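Cell surface protein (Putative S-layer protein) (Clostridioides difficile R20291, PDB 5NJL) is a putative S-layer protein of the cell wall, with an extended three-domain fold and cell adhesion in vitro, so probably an adhesin. Local coordinates at residues 216-221 and 275-280. Numbering follows the deposited sequence.
Sequences LNTVSP and TVESTN. With SO4 (sulfate ion), chain T.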
ATOM      1  N   LEU A 216     -17.741 -19.325 -12.223  1.00 34.72           N
ATOM      2  CA  LEU A 216     -16.548 -18.898 -12.962  1.00 37.60           C
ATOM      3  C   LEU A 216     -15.695 -20.071 -13.439  1.00 42.06           C
ATOM      4  O   LEU A 216     -15.533 -21.080 -12.734  1.00 41.06           O
ATOM      5  CB  LEU A 216     -15.673 -18.005 -12.079  1.00 41.01           C
ATOM      6  CG  LEU A 216     -16.384 -16.824 -11.419  1.00 37.98           C
ATOM      7  CD1 LEU A 216     -15.423 -16.135 -10.450  1.00 42.65           C
ATOM      8  CD2 LEU A 216     -16.924 -15.858 -12.459  1.00 36.84           C
ATOM      9  N   ASN A 217     -15.143 -19.919 -14.636  1.00 45.99           N
ATOM     10  CA  ASN A 217     -14.288 -20.930 -15.213  1.00 53.30           C
ATOM     11  C   ASN A 217     -13.419 -20.279 -16.269  1.00 50.23           C
ATOM     12  O   ASN A 217     -13.842 -19.320 -16.904  1.00 48.50           O
ATOM     13  CB  ASN A 217     -15.138 -22.057 -15.819  1.00 58.79           C
ATOM     14  CG  ASN A 217     -14.494 -23.409 -15.662  1.00 66.34           C
ATOM     15  OD1 ASN A 217     -14.066 -24.024 -16.647  1.00 73.93           O
ATOM     16  ND2 ASN A 217     -14.403 -23.880 -14.415  1.00 67.08           N
ATOM     17  N   THR A 218     -12.202 -20.798 -16.434  1.00 56.11           N
ATOM     18  CA  THR A 218     -11.241 -20.292 -17.420  1.00 57.48           C
ATOM     19  C   THR A 218     -10.830 -21.421 -18.368  1.00 59.12           C
ATOM     20  O   THR A 218     -10.469 -22.510 -17.921  1.00 62.04           O
ATOM     21  CB  THR A 218      -9.972 -19.722 -16.755  1.00 61.21           C
ATOM     22  OG1 THR A 218     -10.334 -18.763 -15.755  1.00 64.11           O
ATOM     23  CG2 THR A 218      -9.082 -19.037 -17.783  1.00 61.33           C
ATOM     24  N   VAL A 219     -10.868 -21.138 -19.668  1.00 56.71           N
ATOM     25  CA  VAL A 219     -10.586 -22.125 -20.710  1.00 56.64           C
ATOM     26  C   VAL A 219      -9.614 -21.547 -21.741  1.00 55.86           C
ATOM     27  O   VAL A 219      -9.307 -20.359 -21.716  1.00 51.68           O
ATOM     28  CB  VAL A 219     -11.885 -22.572 -21.426  1.00 56.98           C
ATOM     29  CG1 VAL A 219     -12.816 -23.272 -20.445  1.00 57.20           C
ATOM     30  CG2 VAL A 219     -12.604 -21.394 -22.088  1.00 53.85           C
ATOM     31  N   SER A 220      -9.136 -22.407 -22.637  1.00 59.11           N
ATOM     32  CA  SER A 220      -8.324 -21.990 -23.793  1.00 60.56           C
ATOM     33  C   SER A 220      -9.253 -21.744 -24.981  1.00 56.06           C
ATOM     34  O   SER A 220     -10.379 -22.231 -24.974  1.00 53.55           O
ATOM     35  CB  SER A 220      -7.299 -23.080 -24.140  1.00 60.31           C
ATOM     36  OG  SER A 220      -7.950 -24.314 -24.412  1.00 61.79           O
ATOM     37  N   PRO A 221      -8.794 -20.994 -26.008  1.00 56.48           N
ATOM     38  CA  PRO A 221      -9.638 -20.814 -27.207  1.00 56.97           C
ATOM     39  C   PRO A 221      -9.836 -22.119 -27.973  1.00 56.95           C
ATOM     40  O   PRO A 221     -10.871 -22.295 -28.624  1.00 50.15           O
ATOM     41  CB  PRO A 221      -8.856 -19.801 -28.058  1.00 58.10           C
ATOM     42  CG  PRO A 221      -7.452 -19.873 -27.568  1.00 59.63           C
ATOM     43  CD  PRO A 221      -7.517 -20.262 -26.119  1.00 58.95           C
ATOM     44  N   THR A 275     -13.907 -17.251 -18.713  1.00 45.44           N
ATOM     45  CA  THR A 275     -12.713 -16.533 -19.140  1.00 49.63           C
ATOM     46  C   THR A 275     -12.007 -17.370 -20.216  1.00 48.42           C
ATOM     47  O   THR A 275     -11.734 -18.551 -20.013  1.00 47.07           O
ATOM     48  CB  THR A 275     -11.795 -16.266 -17.935  1.00 52.48           C
ATOM     49  OG1 THR A 275     -12.520 -15.500 -16.963  1.00 53.14           O
ATOM     50  CG2 THR A 275     -10.558 -15.494 -18.347  1.00 55.92           C
ATOM     51  N   VAL A 276     -11.766 -16.760 -21.369  1.00 49.07           N
ATOM     52  CA  VAL A 276     -11.047 -17.417 -22.464  1.00 54.62           C
ATOM     53  C   VAL A 276      -9.664 -16.756 -22.624  1.00 57.82           C
ATOM     54  O   VAL A 276      -9.570 -15.608 -23.082  1.00 55.46           O
ATOM     55  CB  VAL A 276     -11.835 -17.322 -23.779  1.00 51.38           C
ATOM     56  CG1 VAL A 276     -11.111 -18.095 -24.891  1.00 50.52           C
ATOM     57  CG2 VAL A 276     -13.266 -17.822 -23.583  1.00 48.14           C
ATOM     58  N   GLU A 277      -8.611 -17.489 -22.250  1.00 60.13           N
ATOM     59  CA  GLU A 277      -7.249 -16.944 -22.231  1.00 67.15           C
ATOM     60  C   GLU A 277      -6.252 -17.745 -23.066  1.00 72.36           C
ATOM     61  O   GLU A 277      -6.340 -18.980 -23.153  1.00 64.96           O
ATOM     62  CB  GLU A 277      -6.741 -16.795 -20.788  1.00 65.87           C
ATOM     63  CG  GLU A 277      -6.296 -18.070 -20.087  1.00 68.32           C
ATOM     64  CD  GLU A 277      -5.984 -17.846 -18.618  1.00 69.61           C
ATOM     65  OE1 GLU A 277      -5.671 -18.840 -17.927  1.00 71.48           O
ATOM     66  OE2 GLU A 277      -6.053 -16.684 -18.151  1.00 69.83           O
ATOM     67  N   SER A 278      -5.298 -17.012 -23.645  1.00 80.11           N
ATOM     68  CA  SER A 278      -4.302 -17.551 -24.574  1.00 83.64           C
ATOM     69  C   SER A 278      -3.071 -16.636 -24.688  1.00 85.63           C
ATOM     70  O   SER A 278      -3.209 -15.410 -24.834  1.00 80.58           O
ATOM     71  CB  SER A 278      -4.926 -17.695 -25.961  1.00 80.76           C
ATOM     72  OG  SER A 278      -4.075 -18.414 -26.837  1.00 82.16           O
ATOM     73  N   THR A 279      -1.879 -17.239 -24.643  1.00 87.93           N
ATOM     74  CA  THR A 279      -0.634 -16.540 -25.017  1.00 88.98           C
ATOM     75  C   THR A 279      -0.696 -16.070 -26.483  1.00 86.83           C
ATOM     76  O   THR A 279      -0.310 -14.943 -26.799  1.00 88.80           O
ATOM     77  CB  THR A 279       0.616 -17.422 -24.792  1.00 85.93           C
ATOM     78  OG1 THR A 279       0.425 -18.699 -25.406  1.00 89.81           O
ATOM     79  CG2 THR A 279       0.880 -17.631 -23.304  1.00 85.68           C
ATOM     80  N   ASN A 280      -1.212 -16.931 -27.360  1.00 84.14           N
ATOM     81  CA  ASN A 280      -1.470 -16.573 -28.755  1.00 82.77           C
ATOM     82  C   ASN A 280      -2.651 -15.610 -28.838  1.00 82.98           C
ATOM     83  O   ASN A 280      -3.732 -15.922 -28.347  1.00 84.81           O
ATOM     84  CB  ASN A 280      -1.768 -17.838 -29.571  1.00 84.26           C
ATOM     85  CG  ASN A 280      -1.755 -17.593 -31.071  1.00 82.12           C
ATOM     86  OD1 ASN A 280      -2.501 -16.758 -31.596  1.00 79.75           O
ATOM     87  ND2 ASN A 280      -0.922 -18.347 -31.777  1.00 87.69           N
TER
HETATM   88  S   SO4 T 419       1.927 -19.018 -28.982  1.00114.82           S
HETATM   89  O1  SO4 T 419       1.289 -19.144 -30.313  1.00108.91           O
HETATM   90  O2  SO4 T 419       1.292 -17.906 -28.241  1.00116.88           O
HETATM   91  O3  SO4 T 419       1.771 -20.276 -28.215  1.00108.73           O
HETATM   92  O4  SO4 T 419       3.371 -18.729 -29.144  1.00115.28           O
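Asn217, Val219 and Thr275 zip two parallel strands together at the edge of a mixed four-stranded sheet, in which 215-219 is outermost and 271-278 lies next to it. Thr275 N donates to Asn217 O and Val219 N to Thr275 O, each at 2.7 Å. Glu277 N closes the ladder on Val219 O at 3.0 Å. All three bonds are nearly straight, with 164° at the hydrogen of Val219. One face carries Thr218 and Thr275, which stand side by side; Thr218 OG1 sits 3.6 Å from Thr275 CB. In Thr218, CG2 is anti to the backbone N and OG1 beside it (chi1 -52°), which turns the methyl to the extended chain of Glu277, 3.4 Å from its OE1. That carboxylate also forms a long, weak ion pair with Lys257. On the other face Val219 CG2 meets Val276 CG2 at 3.9 Å, while Val276 CG1 lies against Pro221; Phe260 of the neighbouring strand 258-265 also touches Val276. Past the ladder both segments run into helices, with Ser220 and Asn280 as N-cap residues: Ser220 OG bonds Asp223 N, and Asn280 OD1 bonds Asp283 N. Pro221 CG and CD rest on Ser278 CB, with Ala287 and Leu284 of helix 281-291 contacting Pro221 and Ser278 respectively. With chi1 at -170° the hydroxyl of Ser278 swings opposite the backbone N and donates in the plane of the Asn280 carbonyl, on a lone pair. Beyond the strand, a sulfate, probably from the crystallisation liquor, accepts hydrogen bonds from Thr279 OG1 on O2 and Asn280 ND2 on O1.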